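Glycerol dehydrogenase (Bacillus coagulans, PDB 6CSJ) probably catalyses the NAD-dependent oxidation of glycerol and related polyols and, as the double mutant here, has acquired D-lactate dehydrogenase activity. Local coordinates at residues K3-P8 / S245-L250; A85-G90 / N108-V113; H271-A276 / V303-T308. The protein carries 2 engineered substitutions. All blocks are in the same frame, centred on the assembly; numbering follows the deposited sequence.

Overall arrangement
Contacts 1 and 3 both involve the helical part of the chain, contact 2 the parallel sheet. Contact 2 (85-90 with 108-113) is a buried pairing of neighbouring strands, regular in its backbone bonds and with aliphatic side chains on both faces. Contact 1 (3-8 with 245-250) lies at the surface and is polar: the N-terminal segment meets the end of helix 228-248 through one direct hydrogen bond and two waters. Contact 3 (271-276 with 303-308) is buried again, yet no hydrogen bond crosses it; a proline and a leucine rest on helix 271-285. Contacts 2 and 3 fall on opposite sides of the chain's centre, their own centres about 33 Å apart.

Contact 1 (K3-P8 / S245-L250); sequences KIITSP and SESGGL. Engineered in segment 245-250: Ser245 (natural residue Phe).
Thr6 and Ser247 join the extended N-terminal segment, which leads into strand 10-14 of the Rossmann-like sheet, to the last turn of helix 228-248 in the helical part of the enzyme. The tight part is the Ser247 hydroxyl. With chi1 at -63° its OG stands beside its own backbone N and accepts the amide of Thr6, N to OG 3.0 Å, in an almost straight bond (176° at the hydrogen). The same OG donates to water 2 at 2.8 Å, and that water in turn donates to Thr6 O and to Glu246 OE1. Serine suits the place, being small enough to sit close to a backbone and able both to accept and to give. Replacing the serine by an alanine removes this oxygen, and the Thr6 amide would probably be left without its acceptor and water 2 without a donor. Glu246, with its extended chain, comes up roughly at right angles to the Thr6 side chain, its OE1 2.9 Å from Thr6 OG1; the carboxylate is held mainly from outside, by Asn146 and the backbone N of Ala126. Gly249 is the first residue to leave helical angles; its phi is positive, and a CB there would press on the preceding carbonyl, hence the glycine. The other flank is looser. Ile5, exposed at the surface, lays CG1 along Ser247 at 3.8 Å from CB, with Ala198 and Ile243 also touching it. Next to it the backbones are joined through solvent: water 1 donates to Ile4 O at 2.7 Å and to Ser247 O at 2.6 Å.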
ATOM      1  N   LYS A   3     -22.504  -8.750   1.249  1.00 21.02           N
ATOM      2  CA  LYS A   3     -21.575  -7.623   1.041  1.00 22.52           C
ATOM      3  C   LYS A   3     -20.829  -7.382   2.359  1.00 21.06           C
ATOM      4  O   LYS A   3     -21.437  -7.423   3.438  1.00 16.68           O
ATOM      5  CB  LYS A   3     -22.316  -6.354   0.622  1.00 26.36           C
ATOM      6  CG  LYS A   3     -23.100  -6.466  -0.698  1.00 29.30           C
ATOM      7  CD  LYS A   3     -24.232  -5.438  -0.822  1.00 33.68           C
ATOM      8  CE  LYS A   3     -25.641  -6.011  -1.189  1.00 44.04           C
ATOM      9  NZ  LYS A   3     -26.006  -7.010  -0.126  1.00 43.28           N
ATOM     10  N   ILE A   4     -19.514  -7.163   2.266  1.00 21.47           N
ATOM     11  CA  ILE A   4     -18.680  -6.898   3.434  1.00 19.37           C
ATOM     12  C   ILE A   4     -17.788  -5.687   3.164  1.00 20.36           C
ATOM     13  O   ILE A   4     -17.211  -5.554   2.077  1.00 21.14           O
ATOM     14  CB  ILE A   4     -17.793  -8.115   3.823  1.00 19.61           C
ATOM     15  CG1 ILE A   4     -18.654  -9.371   4.046  1.00 19.18           C
ATOM     16  CG2 ILE A   4     -16.975  -7.808   5.081  1.00 19.34           C
ATOM     17  CD1 ILE A   4     -17.856 -10.644   4.289  1.00 17.07           C
ATOM     18  N   ILE A   5     -17.689  -4.811   4.165  1.00 20.46           N
ATOM     19  CA  ILE A   5     -16.662  -3.758   4.203  1.00 19.75           C
ATOM     20  C   ILE A   5     -15.958  -3.900   5.546  1.00 19.20           C
ATOM     21  O   ILE A   5     -16.607  -4.080   6.582  1.00 18.87           O
ATOM     22  CB  ILE A   5     -17.225  -2.324   3.978  1.00 18.53           C
ATOM     23  CG1 ILE A   5     -16.085  -1.291   3.931  1.00 18.48           C
ATOM     24  CG2 ILE A   5     -18.260  -1.921   5.027  1.00 18.29           C
ATOM     25  CD1 ILE A   5     -16.515   0.075   3.427  1.00 17.35           C
ATOM     26  N   THR A   6     -14.631  -3.875   5.497  1.00 19.12           N
ATOM     27  CA  THR A   6     -13.792  -3.985   6.676  1.00 20.99           C
ATOM     28  C   THR A   6     -12.941  -2.731   6.821  1.00 18.88           C
ATOM     29  O   THR A   6     -12.679  -2.032   5.843  1.00 17.97           O
ATOM     30  CB  THR A   6     -12.863  -5.204   6.608  1.00 22.76           C
ATOM     31  OG1 THR A   6     -11.876  -4.990   5.600  1.00 23.33           O
ATOM     32  CG2 THR A   6     -13.641  -6.461   6.300  1.00 23.27           C
ATOM     33  N   SER A   7     -12.498  -2.474   8.051  1.00 17.43           N
ATOM     34  CA  SER A   7     -11.767  -1.253   8.363  1.00 17.91           C
ATOM     35  C   SER A   7     -10.931  -1.414   9.628  1.00 19.06           C
ATOM     36  O   SER A   7     -11.266  -2.226  10.507  1.00 14.52           O
ATOM     37  CB  SER A   7     -12.781  -0.109   8.557  1.00 19.00           C
ATOM     38  OG  SER A   7     -12.181   1.106   8.975  1.00 19.36           O
ATOM     39  N   PRO A   8      -9.844  -0.622   9.739  1.00 20.38           N
ATOM     40  CA  PRO A   8      -9.292  -0.377  11.068  1.00 18.84           C
ATOM     41  C   PRO A   8     -10.363   0.203  11.966  1.00 17.24           C
ATOM     42  O   PRO A   8     -11.293   0.832  11.482  1.00 18.07           O
ATOM     43  CB  PRO A   8      -8.195   0.662  10.824  1.00 18.73           C
ATOM     44  CG  PRO A   8      -7.872   0.559   9.378  1.00 22.02           C
ATOM     45  CD  PRO A   8      -9.117   0.109   8.688  1.00 20.46           C
ATOM     46  N   SER A 245      -9.375  -0.750  -2.005  1.00 22.97           N
ATOM     47  CA  SER A 245      -8.843  -1.943  -2.656  1.00 23.56           C
ATOM     48  C   SER A 245      -9.208  -3.223  -1.898  1.00 22.61           C
ATOM     49  O   SER A 245      -9.667  -4.183  -2.515  1.00 23.45           O
ATOM     50  CB  SER A 245      -7.341  -1.836  -2.922  1.00 23.92           C
ATOM     51  OG  SER A 245      -6.645  -1.567  -1.737  1.00 33.48           O
ATOM     52  N   GLU A 246      -9.046  -3.234  -0.581  1.00 22.38           N
ATOM     53  CA  GLU A 246      -9.365  -4.426   0.209  1.00 22.82           C
ATOM     54  C   GLU A 246     -10.861  -4.763   0.224  1.00 20.36           C
ATOM     55  O   GLU A 246     -11.206  -5.935   0.152  1.00 23.46           O
ATOM     56  CB  GLU A 246      -8.836  -4.304   1.651  1.00 25.56           C
ATOM     57  CG  GLU A 246      -8.937  -5.599   2.453  1.00 26.49           C
ATOM     58  CD  GLU A 246      -8.547  -5.430   3.915  1.00 29.24           C
ATOM     59  OE1 GLU A 246      -9.138  -4.567   4.609  1.00 26.53           O
ATOM     60  OE2 GLU A 246      -7.658  -6.183   4.381  1.00 25.98           O
ATOM     61  N   SER A 247     -11.732  -3.763   0.349  1.00 19.84           N
ATOM     62  CA  SER A 247     -13.189  -3.989   0.351  1.00 20.26           C
ATOM     63  C   SER A 247     -13.884  -3.689  -0.991  1.00 19.47           C
ATOM     64  O   SER A 247     -15.103  -3.889  -1.109  1.00 16.85           O
ATOM     65  CB  SER A 247     -13.862  -3.198   1.483  1.00 21.35           C
ATOM     66  OG  SER A 247     -13.412  -3.633   2.765  1.00 22.08           O
ATOM     67  N   GLY A 248     -13.127  -3.213  -1.989  1.00 19.92           N
ATOM     68  CA  GLY A 248     -13.668  -2.970  -3.339  1.00 19.52           C
ATOM     69  C   GLY A 248     -13.164  -3.914  -4.420  1.00 19.94           C
ATOM     70  O   GLY A 248     -13.846  -4.110  -5.418  1.00 21.80           O
ATOM     71  N   GLY A 249     -11.970  -4.481  -4.235  1.00 20.08           N
ATOM     72  CA  GLY A 249     -11.465  -5.559  -5.083  1.00 19.87           C
ATOM     73  C   GLY A 249     -10.205  -5.159  -5.813  1.00 21.62           C
ATOM     74  O   GLY A 249     -10.054  -4.009  -6.212  1.00 30.98           O
ATOM     75  N   LEU A 250      -9.294  -6.110  -5.985  1.00 22.85           N
ATOM     76  CA  LEU A 250      -8.159  -5.945  -6.885  1.00 22.27           C
ATOM     77  C   LEU A 250      -8.503  -6.607  -8.237  1.00 22.02           C
ATOM     78  O   LEU A 250      -9.464  -7.384  -8.339  1.00 24.85           O
ATOM     79  CB  LEU A 250      -6.892  -6.557  -6.279  1.00 24.46           C
ATOM     80  CG  LEU A 250      -6.322  -5.947  -4.988  1.00 26.64           C
ATOM     81  CD1 LEU A 250      -7.242  -6.061  -3.789  1.00 30.07           C
ATOM     82  CD2 LEU A 250      -5.041  -6.694  -4.690  1.00 25.10           C
TER
HETATM   83  O   HOH W   1     -17.170  -3.512   0.351  1.00 10.14           O
HETATM   84  O   HOH W   2     -11.014  -2.792   4.042  1.00 20.52           O

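Contact 2 (A85-G90 / N108-V113); sequences ADVVVG and NIPVIV
Val88 and Val111 project together from one face of the sheet, Val88 CG1 meeting Val111 CG2 at 3.8 Å. Ile109 extends this patch: its CG1 sits between its backbone N and carbonyl carbon (chi1 55°), which carries CD1 over the neighbouring backbone, at 85-90, to 4.0 Å from Val88 CB. On the opposite face Val89 and Ile112 pair in the same fashion, CG2 of Val89 4.0 Å from CB of Ile112. Beta-branched residues suit these extended backbones and fill both faces, the first covered by helix 94-106, the second by helix 21-28. The two strands belong to a beta-alpha-beta crossover of the Rossmann-like sheet, 87-92 and 111-115 joined through helix 94-106 and parallel to within 14°. Gly90 leads toward the glycine-rich turn that in relatives binds the dinucleotide. Between the faces runs the backbone ladder: Val88 N gives to Pro110 O, Gly90 N to Ile112 O, and Ile112 N to Val88 O at 2.8 Å. Where the ladder begins, Pro110 has no N-H to offer, and its CD lies 3.5 Å from Asp86 O instead. Outermost is the Asp86 carboxylate, turned from this neighbour toward the residues just before strand 32-36, where OD1 accepts from the backbone N of Lys31 and OD2 from that of Lys30.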
ATOM      1  N   ALA A  85       3.174  -7.262  27.767  1.00 34.73           N
ATOM      2  CA  ALA A  85       2.527  -6.269  26.904  1.00 33.52           C
ATOM      3  C   ALA A  85       1.133  -6.713  26.484  1.00 28.90           C
ATOM      4  O   ALA A  85       0.932  -7.872  26.120  1.00 34.95           O
ATOM      5  CB  ALA A  85       3.380  -6.001  25.679  1.00 31.58           C
ATOM      6  N   ASP A  86       0.183  -5.783  26.540  1.00 28.52           N
ATOM      7  CA  ASP A  86      -1.216  -6.022  26.109  1.00 29.22           C
ATOM      8  C   ASP A  86      -1.658  -5.142  24.908  1.00 23.64           C
ATOM      9  O   ASP A  86      -2.851  -5.046  24.605  1.00 21.81           O
ATOM     10  CB  ASP A  86      -2.168  -5.849  27.307  1.00 28.74           C
ATOM     11  CG  ASP A  86      -2.119  -4.450  27.903  1.00 30.91           C
ATOM     12  OD1 ASP A  86      -1.287  -3.616  27.459  1.00 33.12           O
ATOM     13  OD2 ASP A  86      -2.910  -4.178  28.829  1.00 34.24           O
ATOM     14  N   VAL A  87      -0.691  -4.495  24.250  1.00 22.29           N
ATOM     15  CA  VAL A  87      -0.915  -3.803  22.969  1.00 23.77           C
ATOM     16  C   VAL A  87       0.424  -3.690  22.233  1.00 24.55           C
ATOM     17  O   VAL A  87       1.461  -3.426  22.848  1.00 31.03           O
ATOM     18  CB  VAL A  87      -1.598  -2.413  23.154  1.00 25.55           C
ATOM     19  CG1 VAL A  87      -0.806  -1.508  24.090  1.00 27.59           C
ATOM     20  CG2 VAL A  87      -1.818  -1.720  21.817  1.00 23.97           C
ATOM     21  N   VAL A  88       0.408  -3.916  20.920  1.00 24.04           N
ATOM     22  CA  VAL A  88       1.634  -3.876  20.116  1.00 23.54           C
ATOM     23  C   VAL A  88       1.572  -2.708  19.127  1.00 23.00           C
ATOM     24  O   VAL A  88       0.517  -2.409  18.571  1.00 27.36           O
ATOM     25  CB  VAL A  88       1.923  -5.234  19.413  1.00 21.68           C
ATOM     26  CG1 VAL A  88       0.709  -5.746  18.646  1.00 19.77           C
ATOM     27  CG2 VAL A  88       3.147  -5.134  18.501  1.00 22.01           C
ATOM     28  N   VAL A  89       2.708  -2.047  18.936  1.00 25.48           N
ATOM     29  CA  VAL A  89       2.821  -0.912  18.037  1.00 26.37           C
ATOM     30  C   VAL A  89       3.955  -1.193  17.068  1.00 25.25           C
ATOM     31  O   VAL A  89       5.026  -1.640  17.484  1.00 26.08           O
ATOM     32  CB  VAL A  89       3.109   0.405  18.795  1.00 26.47           C
ATOM     33  CG1 VAL A  89       3.152   1.586  17.825  1.00 27.71           C
ATOM     34  CG2 VAL A  89       2.076   0.628  19.897  1.00 27.66           C
ATOM     35  N   GLY A  90       3.707  -0.929  15.785  1.00 21.11           N
ATOM     36  CA  GLY A  90       4.742  -0.952  14.752  1.00 21.70           C
ATOM     37  C   GLY A  90       4.901   0.447  14.201  1.00 24.59           C
ATOM     38  O   GLY A  90       3.908   1.118  13.938  1.00 20.53           O
ATOM     39  N   ASN A 108      -2.626 -12.419  20.468  1.00 25.54           N
ATOM     40  CA  ASN A 108      -4.027 -12.022  20.683  1.00 24.64           C
ATOM     41  C   ASN A 108      -4.172 -10.692  21.441  1.00 23.33           C
ATOM     42  O   ASN A 108      -4.930 -10.582  22.404  1.00 22.88           O
ATOM     43  CB  ASN A 108      -4.811 -13.145  21.371  1.00 25.21           C
ATOM     44  CG  ASN A 108      -6.310 -12.911  21.341  1.00 34.12           C
ATOM     45  OD1 ASN A 108      -6.885 -12.600  20.291  1.00 34.77           O
ATOM     46  ND2 ASN A 108      -6.945 -13.033  22.503  1.00 35.03           N
ATOM     47  N   ILE A 109      -3.432  -9.685  20.988  1.00 23.21           N
ATOM     48  CA  ILE A 109      -3.512  -8.329  21.552  1.00 22.50           C
ATOM     49  C   ILE A 109      -3.781  -7.307  20.432  1.00 22.82           C
ATOM     50  O   ILE A 109      -3.396  -7.547  19.271  1.00 20.79           O
ATOM     51  CB  ILE A 109      -2.231  -7.955  22.343  1.00 20.89           C
ATOM     52  CG1 ILE A 109      -0.964  -8.107  21.486  1.00 17.20           C
ATOM     53  CG2 ILE A 109      -2.137  -8.810  23.617  1.00 19.97           C
ATOM     54  CD1 ILE A 109       0.300  -7.642  22.172  1.00 16.98           C
ATOM     55  N   PRO A 110      -4.449  -6.177  20.756  1.00 21.17           N
ATOM     56  CA  PRO A 110      -4.712  -5.152  19.731  1.00 20.15           C
ATOM     57  C   PRO A 110      -3.422  -4.543  19.162  1.00 22.47           C
ATOM     58  O   PRO A 110      -2.365  -4.631  19.792  1.00 20.41           O
ATOM     59  CB  PRO A 110      -5.555  -4.107  20.461  1.00 19.84           C
ATOM     60  CG  PRO A 110      -5.327  -4.360  21.922  1.00 21.24           C
ATOM     61  CD  PRO A 110      -5.070  -5.829  22.049  1.00 21.81           C
ATOM     62  N   VAL A 111      -3.527  -3.959  17.967  1.00 21.87           N
ATOM     63  CA  VAL A 111      -2.374  -3.489  17.198  1.00 20.92           C
ATOM     64  C   VAL A 111      -2.540  -2.026  16.782  1.00 19.20           C
ATOM     65  O   VAL A 111      -3.645  -1.590  16.438  1.00 19.85           O
ATOM     66  CB  VAL A 111      -2.209  -4.331  15.913  1.00 22.00           C
ATOM     67  CG1 VAL A 111      -0.971  -3.881  15.154  1.00 21.20           C
ATOM     68  CG2 VAL A 111      -2.188  -5.807  16.233  1.00 23.16           C
ATOM     69  N   ILE A 112      -1.428  -1.288  16.818  1.00 18.60           N
ATOM     70  CA  ILE A 112      -1.332   0.062  16.273  1.00 16.99           C
ATOM     71  C   ILE A 112      -0.230   0.041  15.226  1.00 18.17           C
ATOM     72  O   ILE A 112       0.894  -0.354  15.515  1.00 17.39           O
ATOM     73  CB  ILE A 112      -1.014   1.117  17.356  1.00 16.64           C
ATOM     74  CG1 ILE A 112      -2.122   1.114  18.425  1.00 18.83           C
ATOM     75  CG2 ILE A 112      -0.857   2.511  16.739  1.00 16.44           C
ATOM     76  CD1 ILE A 112      -1.998   2.198  19.483  1.00 19.51           C
ATOM     77  N   VAL A 113      -0.557   0.466  14.006  1.00 21.35           N
ATOM     78  CA  VAL A 113       0.441   0.625  12.954  1.00 21.87           C
ATOM     79  C   VAL A 113       0.594   2.109  12.691  1.00 22.00           C
ATOM     80  O   VAL A 113      -0.395   2.835  12.588  1.00 20.66           O
ATOM     81  CB  VAL A 113       0.115  -0.184  11.669  1.00 23.42           C
ATOM     82  CG1 VAL A 113       0.084  -1.676  11.989  1.00 21.84           C
ATOM     83  CG2 VAL A 113      -1.203   0.222  11.031  1.00 23.62           C
TER

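Contact 3 (H271-A276 / V303-T308); sequences HGEKVA and VGLPVT
Pro306 turns the CG-CD corner of its ring toward the backbone of Glu273, with CG only 3.0 Å from Glu273 O and CD 4.0 Å from Glu273 CB. The carbonyl oxygen lies off that corner, tilted out of the ring plane, so a close carbon-to-oxygen approach takes the place of a face-on stack; Asp311 and Leu312 also touch the ring. The other flat group, the carboxylate of Glu273, faces elsewhere. Its chain is extended beyond CG (chi2 172°), which carries the acid away from the proline: OE2 makes a salt bridge with Arg163, and OE1 reaches back to the N-H of Tyr270, just ahead of the helix. What Glu273 offers to the loop is therefore its aliphatic stem, and Leu305 lies against it, CD2 being 4.4 Å from Glu273 CG. One turn along helix 271-285, Ala276 brings its methyl to 4.2 Å from Leu305 CB and as far from Pro306 O. Alanine suits this position because a short side chain lets the loop approach the helix closely. Leucine suits its place between helices, since it also touches Val166 of helix 162-173 and Phe299 and Cys300 of helix 290-303. That last helix ends just before Gly304, whose positive phi would bring a CB too near the carbonyl O of Val303. Proline, with no amide hydrogen, brings no donor needing a mate into the buried seam. The loop is thus held to the helix by fit and apolar burial, while the nearby Arg163 would probably keep Glu273 ionised and its charge balanced away from the proline.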
ATOM      1  N   HIS A 271       6.626  -0.438  -5.416  1.00 22.67           N
ATOM      2  CA  HIS A 271       5.338  -1.107  -5.603  1.00 23.49           C
ATOM      3  C   HIS A 271       4.359  -0.239  -6.394  1.00 24.10           C
ATOM      4  O   HIS A 271       3.879  -0.638  -7.447  1.00 27.30           O
ATOM      5  CB  HIS A 271       4.777  -1.498  -4.224  1.00 23.18           C
ATOM      6  CG  HIS A 271       3.545  -2.352  -4.264  1.00 29.52           C
ATOM      7  ND1 HIS A 271       3.581  -3.721  -4.086  1.00 34.91           N
ATOM      8  CD2 HIS A 271       2.234  -2.021  -4.399  1.00 33.74           C
ATOM      9  CE1 HIS A 271       2.349  -4.199  -4.142  1.00 34.86           C
ATOM     10  NE2 HIS A 271       1.517  -3.190  -4.330  1.00 32.24           N
ATOM     11  N   GLY A 272       4.101   0.966  -5.910  1.00 24.25           N
ATOM     12  CA  GLY A 272       3.089   1.845  -6.509  1.00 23.84           C
ATOM     13  C   GLY A 272       3.456   2.412  -7.872  1.00 21.17           C
ATOM     14  O   GLY A 272       2.574   2.715  -8.688  1.00 22.76           O
ATOM     15  N   GLU A 273       4.753   2.557  -8.122  1.00 19.75           N
ATOM     16  CA  GLU A 273       5.254   2.964  -9.435  1.00 19.80           C
ATOM     17  C   GLU A 273       4.895   1.912 -10.486  1.00 21.59           C
ATOM     18  O   GLU A 273       4.418   2.244 -11.570  1.00 20.64           O
ATOM     19  CB  GLU A 273       6.769   3.198  -9.390  1.00 20.23           C
ATOM     20  CG  GLU A 273       7.162   4.397  -8.524  1.00 21.48           C
ATOM     21  CD  GLU A 273       8.661   4.537  -8.292  1.00 23.99           C
ATOM     22  OE1 GLU A 273       9.397   3.522  -8.317  1.00 23.01           O
ATOM     23  OE2 GLU A 273       9.102   5.683  -8.054  1.00 23.76           O
ATOM     24  N   LYS A 274       5.092   0.640 -10.149  1.00 21.84           N
ATOM     25  CA  LYS A 274       4.712  -0.452 -11.042  1.00 23.15           C
ATOM     26  C   LYS A 274       3.192  -0.609 -11.159  1.00 22.08           C
ATOM     27  O   LYS A 274       2.696  -0.931 -12.242  1.00 19.60           O
ATOM     28  CB  LYS A 274       5.374  -1.764 -10.626  1.00 24.34           C
ATOM     29  CG  LYS A 274       6.872  -1.766 -10.930  1.00 27.88           C
ATOM     30  CD  LYS A 274       7.589  -3.024 -10.444  1.00 26.58           C
ATOM     31  CE  LYS A 274       7.548  -3.170  -8.931  1.00 28.06           C
ATOM     32  NZ  LYS A 274       8.815  -3.746  -8.411  1.00 28.42           N
ATOM     33  N   VAL A 275       2.468  -0.378 -10.065  1.00 21.17           N
ATOM     34  CA  VAL A 275       1.004  -0.404 -10.096  1.00 21.96           C
ATOM     35  C   VAL A 275       0.457   0.700 -11.015  1.00 23.34           C
ATOM     36  O   VAL A 275      -0.548   0.485 -11.694  1.00 22.89           O
ATOM     37  CB  VAL A 275       0.395  -0.328  -8.666  1.00 21.17           C
ATOM     38  CG1 VAL A 275      -1.107  -0.072  -8.687  1.00 23.16           C
ATOM     39  CG2 VAL A 275       0.672  -1.620  -7.919  1.00 22.19           C
ATOM     40  N   ALA A 276       1.116   1.861 -11.054  1.00 24.07           N
ATOM     41  CA  ALA A 276       0.702   2.949 -11.959  1.00 24.10           C
ATOM     42  C   ALA A 276       0.702   2.499 -13.417  1.00 20.03           C
ATOM     43  O   ALA A 276      -0.248   2.778 -14.150  1.00 14.98           O
ATOM     44  CB  ALA A 276       1.601   4.166 -11.799  1.00 25.89           C
ATOM     45  N   VAL A 303       3.349  14.146 -12.092  1.00 17.65           N
ATOM     46  CA  VAL A 303       3.967  13.807 -10.790  1.00 17.28           C
ATOM     47  C   VAL A 303       5.187  12.890 -10.869  1.00 18.56           C
ATOM     48  O   VAL A 303       5.830  12.657  -9.848  1.00 22.30           O
ATOM     49  CB  VAL A 303       2.948  13.208  -9.779  1.00 17.34           C
ATOM     50  CG1 VAL A 303       1.836  14.198  -9.499  1.00 16.91           C
ATOM     51  CG2 VAL A 303       2.364  11.883 -10.254  1.00 18.32           C
ATOM     52  N   GLY A 304       5.505  12.369 -12.057  1.00 18.89           N
ATOM     53  CA  GLY A 304       6.710  11.547 -12.260  1.00 19.21           C
ATOM     54  C   GLY A 304       6.498  10.054 -12.077  1.00 22.39           C
ATOM     55  O   GLY A 304       7.435   9.341 -11.749  1.00 25.86           O
ATOM     56  N   LEU A 305       5.271   9.583 -12.305  1.00 23.27           N
ATOM     57  CA  LEU A 305       4.965   8.154 -12.301  1.00 21.95           C
ATOM     58  C   LEU A 305       5.253   7.566 -13.694  1.00 22.60           C
ATOM     59  O   LEU A 305       5.104   8.256 -14.698  1.00 24.55           O
ATOM     60  CB  LEU A 305       3.493   7.926 -11.920  1.00 22.69           C
ATOM     61  CG  LEU A 305       3.163   8.107 -10.437  1.00 22.75           C
ATOM     62  CD1 LEU A 305       1.659   8.072 -10.225  1.00 24.86           C
ATOM     63  CD2 LEU A 305       3.850   7.054  -9.577  1.00 20.84           C
ATOM     64  N   PRO A 306       5.658   6.287 -13.761  1.00 22.38           N
ATOM     65  CA  PRO A 306       5.964   5.667 -15.056  1.00 24.44           C
ATOM     66  C   PRO A 306       4.720   5.368 -15.911  1.00 24.14           C
ATOM     67  O   PRO A 306       3.697   4.923 -15.384  1.00 23.92           O
ATOM     68  CB  PRO A 306       6.676   4.370 -14.653  1.00 24.23           C
ATOM     69  CG  PRO A 306       6.126   4.047 -13.315  1.00 23.62           C
ATOM     70  CD  PRO A 306       5.918   5.362 -12.640  1.00 23.60           C
ATOM     71  N   VAL A 307       4.818   5.645 -17.216  1.00 27.18           N
ATOM     72  CA  VAL A 307       3.781   5.281 -18.206  1.00 22.88           C
ATOM     73  C   VAL A 307       4.316   4.414 -19.372  1.00 21.33           C
ATOM     74  O   VAL A 307       3.613   4.194 -20.352  1.00 19.86           O
ATOM     75  CB  VAL A 307       3.070   6.532 -18.770  1.00 22.24           C
ATOM     76  CG1 VAL A 307       2.390   7.297 -17.653  1.00 21.58           C
ATOM     77  CG2 VAL A 307       4.035   7.444 -19.542  1.00 23.48           C
ATOM     78  N   THR A 308       5.551   3.930 -19.261  1.00 20.52           N
ATOM     79  CA  THR A 308       6.124   2.994 -20.221  1.00 20.76           C
ATOM     80  C   THR A 308       6.943   1.943 -19.472  1.00 22.72           C
ATOM     81  O   THR A 308       7.262   2.112 -18.292  1.00 22.87           O
ATOM     82  CB  THR A 308       7.045   3.706 -21.231  1.00 19.12           C
ATOM     83  OG1 THR A 308       8.208   4.210 -20.559  1.00 19.30           O
ATOM     84  CG2 THR A 308       6.332   4.843 -21.922  1.00 18.10           C
TER